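PDB 7CTP: protein Niban 2 from Homo sapiens, which may help to suppress apoptosis and may promote the invasion of melanoma cells. Local coordinates for residues T353-F364 / L476-R487. Numbering follows the deposited sequence.
Sequences TSQGFTEVRDVF and LKKYDYDSSSVR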
loop_
_atom_site.group_PDB
_atom_site.type_symbol
_atom_site.label_atom_id
_atom_site.label_comp_id
_atom_site.label_asym_id
_atom_site.label_seq_id
_atom_site.Cartn_x
_atom_site.Cartn_y
_atom_site.Cartn_z
ATOM N N THR A 353 8.200 -9.987 -10.862
ATOM C CA THR A 353 8.945 -9.235 -9.856
ATOM C C THR A 353 10.423 -9.168 -10.205
ATOM O O THR A 353 11.050 -8.107 -10.104
ATOM C CB THR A 353 8.773 -9.869 -8.473
ATOM O OG1 THR A 353 7.381 -9.934 -8.132
ATOM C CG2 THR A 353 9.514 -9.037 -7.422
ATOM N N SER A 354 11.003 -10.307 -10.583
ATOM C CA SER A 354 12.425 -10.349 -10.901
ATOM C C SER A 354 12.724 -9.595 -12.190
ATOM O O SER A 354 13.763 -8.934 -12.298
ATOM C CB SER A 354 12.897 -11.796 -10.984
ATOM O OG SER A 354 12.755 -12.419 -9.713
ATOM N N GLN A 355 11.825 -9.676 -13.177
ATOM C CA GLN A 355 11.973 -8.843 -14.366
ATOM C C GLN A 355 11.985 -7.368 -13.995
ATOM O O GLN A 355 12.768 -6.586 -14.547
ATOM C CB GLN A 355 10.853 -9.138 -15.362
ATOM C CG GLN A 355 10.981 -10.485 -16.039
ATOM C CD GLN A 355 9.800 -10.805 -16.925
ATOM O OE1 GLN A 355 8.777 -10.128 -16.879
ATOM N NE2 GLN A 355 9.936 -11.845 -17.735
ATOM N N GLY A 356 11.130 -6.969 -13.053
ATOM C CA GLY A 356 11.069 -5.568 -12.671
ATOM C C GLY A 356 12.338 -5.088 -11.992
ATOM O O GLY A 356 12.834 -3.994 -12.275
ATOM N N PHE A 357 12.884 -5.901 -11.085
ATOM C CA PHE A 357 14.115 -5.510 -10.401
ATOM C C PHE A 357 15.288 -5.472 -11.371
ATOM O O PHE A 357 16.158 -4.598 -11.272
ATOM C CB PHE A 357 14.399 -6.464 -9.242
ATOM C CG PHE A 357 13.664 -6.121 -7.963
ATOM C CD1 PHE A 357 12.298 -6.331 -7.853
ATOM C CD2 PHE A 357 14.344 -5.599 -6.876
ATOM C CE1 PHE A 357 11.622 -6.019 -6.689
ATOM C CE2 PHE A 357 13.670 -5.284 -5.701
ATOM C CZ PHE A 357 12.310 -5.498 -5.610
ATOM N N THR A 358 15.321 -6.403 -12.327
ATOM C CA THR A 358 16.347 -6.357 -13.364
ATOM C C THR A 358 16.199 -5.119 -14.246
ATOM O O THR A 358 17.199 -4.491 -14.618
ATOM C CB THR A 358 16.300 -7.635 -14.197
ATOM O OG1 THR A 358 16.656 -8.743 -13.364
ATOM C CG2 THR A 358 17.275 -7.550 -15.370
ATOM N N GLU A 359 14.960 -4.733 -14.569
ATOM C CA GLU A 359 14.748 -3.522 -15.357
ATOM C C GLU A 359 15.208 -2.277 -14.601
ATOM O O GLU A 359 15.788 -1.365 -15.201
ATOM C CB GLU A 359 13.278 -3.409 -15.766
ATOM C CG GLU A 359 12.947 -2.189 -16.641
ATOM C CD GLU A 359 13.485 -2.289 -18.074
ATOM O OE1 GLU A 359 13.395 -1.279 -18.800
ATOM O OE2 GLU A 359 13.981 -3.363 -18.471
ATOM N N VAL A 360 14.974 -2.221 -13.283
ATOM C CA VAL A 360 15.512 -1.121 -12.483
ATOM C C VAL A 360 17.028 -1.048 -12.640
ATOM O O VAL A 360 17.602 0.028 -12.841
ATOM C CB VAL A 360 15.116 -1.288 -11.007
ATOM C CG1 VAL A 360 15.923 -0.312 -10.134
ATOM C CG2 VAL A 360 13.614 -1.065 -10.848
ATOM N N ARG A 361 17.691 -2.200 -12.553
ATOM C CA ARG A 361 19.138 -2.267 -12.724
ATOM C C ARG A 361 19.549 -1.738 -14.093
ATOM O O ARG A 361 20.488 -0.942 -14.213
ATOM C CB ARG A 361 19.600 -3.712 -12.536
ATOM C CG ARG A 361 21.113 -3.920 -12.358
ATOM C CD ARG A 361 21.459 -5.387 -12.593
ATOM N NE ARG A 361 22.757 -5.773 -12.044
ATOM C CZ ARG A 361 23.908 -5.678 -12.704
ATOM N NH1 ARG A 361 23.923 -5.192 -13.937
ATOM N NH2 ARG A 361 25.041 -6.068 -12.130
ATOM N N ASP A 362 18.833 -2.154 -15.138
ATOM C CA ASP A 362 19.186 -1.736 -16.490
ATOM C C ASP A 362 18.972 -0.240 -16.679
ATOM O O ASP A 362 19.781 0.431 -17.328
ATOM C CB ASP A 362 18.377 -2.537 -17.509
ATOM C CG ASP A 362 18.716 -4.016 -17.491
ATOM O OD1 ASP A 362 19.703 -4.396 -16.817
ATOM O OD2 ASP A 362 18.000 -4.803 -18.149
ATOM N N VAL A 363 17.888 0.302 -16.116
ATOM C CA VAL A 363 17.638 1.733 -16.235
ATOM C C VAL A 363 18.700 2.520 -15.478
ATOM O O VAL A 363 19.180 3.561 -15.945
ATOM C CB VAL A 363 16.218 2.065 -15.737
ATOM C CG1 VAL A 363 16.058 3.566 -15.539
ATOM C CG2 VAL A 363 15.173 1.562 -16.742
ATOM N N PHE A 364 19.079 2.030 -14.295
ATOM C CA PHE A 364 20.126 2.675 -13.507
ATOM C C PHE A 364 21.442 2.689 -14.273
ATOM O O PHE A 364 22.102 3.728 -14.387
ATOM C CB PHE A 364 20.282 1.935 -12.181
ATOM C CG PHE A 364 21.462 2.379 -11.369
ATOM C CD1 PHE A 364 21.528 3.667 -10.859
ATOM C CD2 PHE A 364 22.503 1.502 -11.110
ATOM C CE1 PHE A 364 22.617 4.076 -10.108
ATOM C CE2 PHE A 364 23.594 1.903 -10.359
ATOM C CZ PHE A 364 23.650 3.188 -9.858
ATOM N N LEU A 476 26.518 -1.575 -8.402
ATOM C CA LEU A 476 25.807 -2.698 -9.004
ATOM C C LEU A 476 25.927 -3.964 -8.157
ATOM O O LEU A 476 24.963 -4.734 -8.045
ATOM C CB LEU A 476 26.324 -2.946 -10.422
ATOM C CG LEU A 476 25.968 -1.906 -11.486
ATOM C CD1 LEU A 476 26.726 -2.201 -12.784
ATOM C CD2 LEU A 476 24.452 -1.839 -11.739
ATOM N N LYS A 477 27.096 -4.211 -7.556
ATOM C CA LYS A 477 27.221 -5.399 -6.708
ATOM C C LYS A 477 26.400 -5.249 -5.432
ATOM O O LYS A 477 25.754 -6.208 -4.990
ATOM C CB LYS A 477 28.691 -5.698 -6.385
ATOM C CG LYS A 477 29.535 -5.917 -7.634
ATOM C CD LYS A 477 30.664 -6.931 -7.495
ATOM C CE LYS A 477 31.454 -7.045 -8.809
ATOM N NZ LYS A 477 32.333 -5.863 -9.092
ATOM N N LYS A 478 26.384 -4.048 -4.843
ATOM C CA LYS A 478 25.502 -3.814 -3.701
ATOM C C LYS A 478 24.042 -3.957 -4.113
ATOM O O LYS A 478 23.232 -4.527 -3.369
ATOM C CB LYS A 478 25.755 -2.432 -3.095
ATOM C CG LYS A 478 27.182 -2.225 -2.563
ATOM C CD LYS A 478 27.401 -0.778 -2.138
ATOM C CE LYS A 478 28.855 -0.523 -1.739
ATOM N NZ LYS A 478 29.227 -1.239 -0.487
ATOM N N TYR A 479 23.691 -3.454 -5.300
ATOM C CA TYR A 479 22.316 -3.576 -5.775
ATOM C C TYR A 479 21.902 -5.037 -5.908
ATOM O O TYR A 479 20.802 -5.425 -5.490
ATOM C CB TYR A 479 22.144 -2.856 -7.113
ATOM C CG TYR A 479 20.734 -2.985 -7.648
ATOM C CD1 TYR A 479 20.353 -4.071 -8.434
ATOM C CD2 TYR A 479 19.769 -2.036 -7.328
ATOM C CE1 TYR A 479 19.046 -4.192 -8.900
ATOM C CE2 TYR A 479 18.469 -2.149 -7.789
ATOM C CZ TYR A 479 18.118 -3.228 -8.570
ATOM O OH TYR A 479 16.820 -3.325 -9.015
ATOM N N ASP A 480 22.759 -5.859 -6.521
ATOM C CA ASP A 480 22.398 -7.251 -6.771
ATOM C C ASP A 480 22.194 -8.009 -5.467
ATOM O O ASP A 480 21.303 -8.865 -5.367
ATOM C CB ASP A 480 23.469 -7.930 -7.624
ATOM C CG ASP A 480 23.503 -7.408 -9.037
ATOM O OD1 ASP A 480 22.480 -6.842 -9.484
ATOM O OD2 ASP A 480 24.557 -7.556 -9.699
ATOM N N TYR A 481 23.008 -7.706 -4.454
ATOM C CA TYR A 481 22.824 -8.323 -3.146
ATOM C C TYR A 481 21.501 -7.897 -2.521
ATOM O O TYR A 481 20.716 -8.738 -2.066
ATOM C CB TYR A 481 23.995 -7.965 -2.232
ATOM C CG TYR A 481 24.009 -8.701 -0.902
ATOM C CD1 TYR A 481 23.226 -8.275 0.167
ATOM C CD2 TYR A 481 24.820 -9.813 -0.712
ATOM C CE1 TYR A 481 23.252 -8.931 1.381
ATOM C CE2 TYR A 481 24.847 -10.480 0.500
ATOM C CZ TYR A 481 24.062 -10.033 1.543
ATOM O OH TYR A 481 24.084 -10.691 2.758
ATOM N N ASP A 482 21.234 -6.590 -2.500
ATOM C CA ASP A 482 20.026 -6.087 -1.849
ATOM C C ASP A 482 18.772 -6.531 -2.588
ATOM O O ASP A 482 17.746 -6.816 -1.963
ATOM C CB ASP A 482 20.064 -4.569 -1.767
ATOM C CG ASP A 482 20.904 -4.071 -0.619
ATOM O OD1 ASP A 482 21.464 -4.903 0.125
ATOM O OD2 ASP A 482 20.993 -2.839 -0.476
ATOM N N SER A 483 18.838 -6.585 -3.919
ATOM C CA SER A 483 17.690 -7.024 -4.710
ATOM C C SER A 483 17.271 -8.437 -4.323
ATOM O O SER A 483 16.076 -8.734 -4.191
ATOM C CB SER A 483 18.023 -6.941 -6.202
ATOM O OG SER A 483 17.137 -7.737 -6.975
ATOM N N SER A 484 18.247 -9.327 -4.138
ATOM C CA SER A 484 17.936 -10.697 -3.745
ATOM C C SER A 484 17.386 -10.750 -2.322
ATOM O O SER A 484 16.451 -11.509 -2.041
ATOM C CB SER A 484 19.179 -11.575 -3.880
ATOM O OG SER A 484 19.014 -12.780 -3.154
ATOM N N SER A 485 17.955 -9.950 -1.414
ATOM C CA SER A 485 17.430 -9.867 -0.054
ATOM C C SER A 485 15.987 -9.383 -0.060
ATOM O O SER A 485 15.110 -9.990 0.567
ATOM C CB SER A 485 18.293 -8.933 0.793
ATOM O OG SER A 485 19.586 -9.480 0.978
ATOM N N VAL A 486 15.729 -8.295 -0.787
ATOM C CA VAL A 486 14.402 -7.690 -0.799
ATOM C C VAL A 486 13.398 -8.629 -1.446
ATOM O O VAL A 486 12.282 -8.808 -0.941
ATOM C CB VAL A 486 14.448 -6.322 -1.502
ATOM C CG1 VAL A 486 13.024 -5.809 -1.784
ATOM C CG2 VAL A 486 15.218 -5.318 -0.650
ATOM N N ARG A 487 13.781 -9.271 -2.554
ATOM C CA ARG A 487 12.846 -10.159 -3.234
ATOM C C ARG A 487 12.537 -11.400 -2.402
ATOM O O ARG A 487 11.380 -11.832 -2.343
ATOM C CB ARG A 487 13.380 -10.531 -4.618
ATOM C CG ARG A 487 13.096 -9.439 -5.642
ATOM C CD ARG A 487 13.583 -9.819 -7.029
ATOM N NE ARG A 487 15.041 -9.835 -7.091
ATOM C CZ ARG A 487 15.749 -10.874 -7.520
ATOM N NH1 ARG A 487 15.118 -11.970 -7.917
ATOM N NH2 ARG A 487 17.076 -10.818 -7.550
#
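In the helical part of Niban 2, residues 353-364 and 476-487, on the long helices 342-378 and 464-511, run antiparallel, the axes of these short segments 158° apart: a worked example of one knob-into-hole contact flanked by hydrogen bonds and a salt bridge. Phe357 is the knob, set among Tyr479, Ser483, Val486 and Arg487. CG of Arg487 stands 3.8 Å from the centroid of the Phe357 ring, over one face, in a CH-pi contact, while CZ of Phe357 reaches CG1 of Val486. Beyond the ring, the Arg487 chain bends and its guanidinium turns back on its own helix, where NE and NH2 both grip OG of Ser483; NH1 adds a weak bond to OG of Ser354, which also bonds to Met350 O. Helix 422-455 closes in beside the pair, touching Phe357 through His435.

One turn along, Tyr479 extends across the interface with CG anti to its backbone N (chi1 179°), which carries OH to 2.7 Å from O of Phe357, a carbonyl that also accepts the helical N-H of Arg361. The guanidinium of Arg361 and the carboxylate of Asp480, nearly coplanar (12°), form a side-on salt bridge, NE to OD1 2.8 Å and NH2 to OD2 2.9 Å, each oxygen using its syn lone pair. A leucine in place of Arg361 would probably leave that carboxylate without its cationic mate. CD2 of Leu476 lies over one face of the Arg361 guanidinium and at the edge of the Phe364 ring, 3.9 Å from CD2 of Phe364.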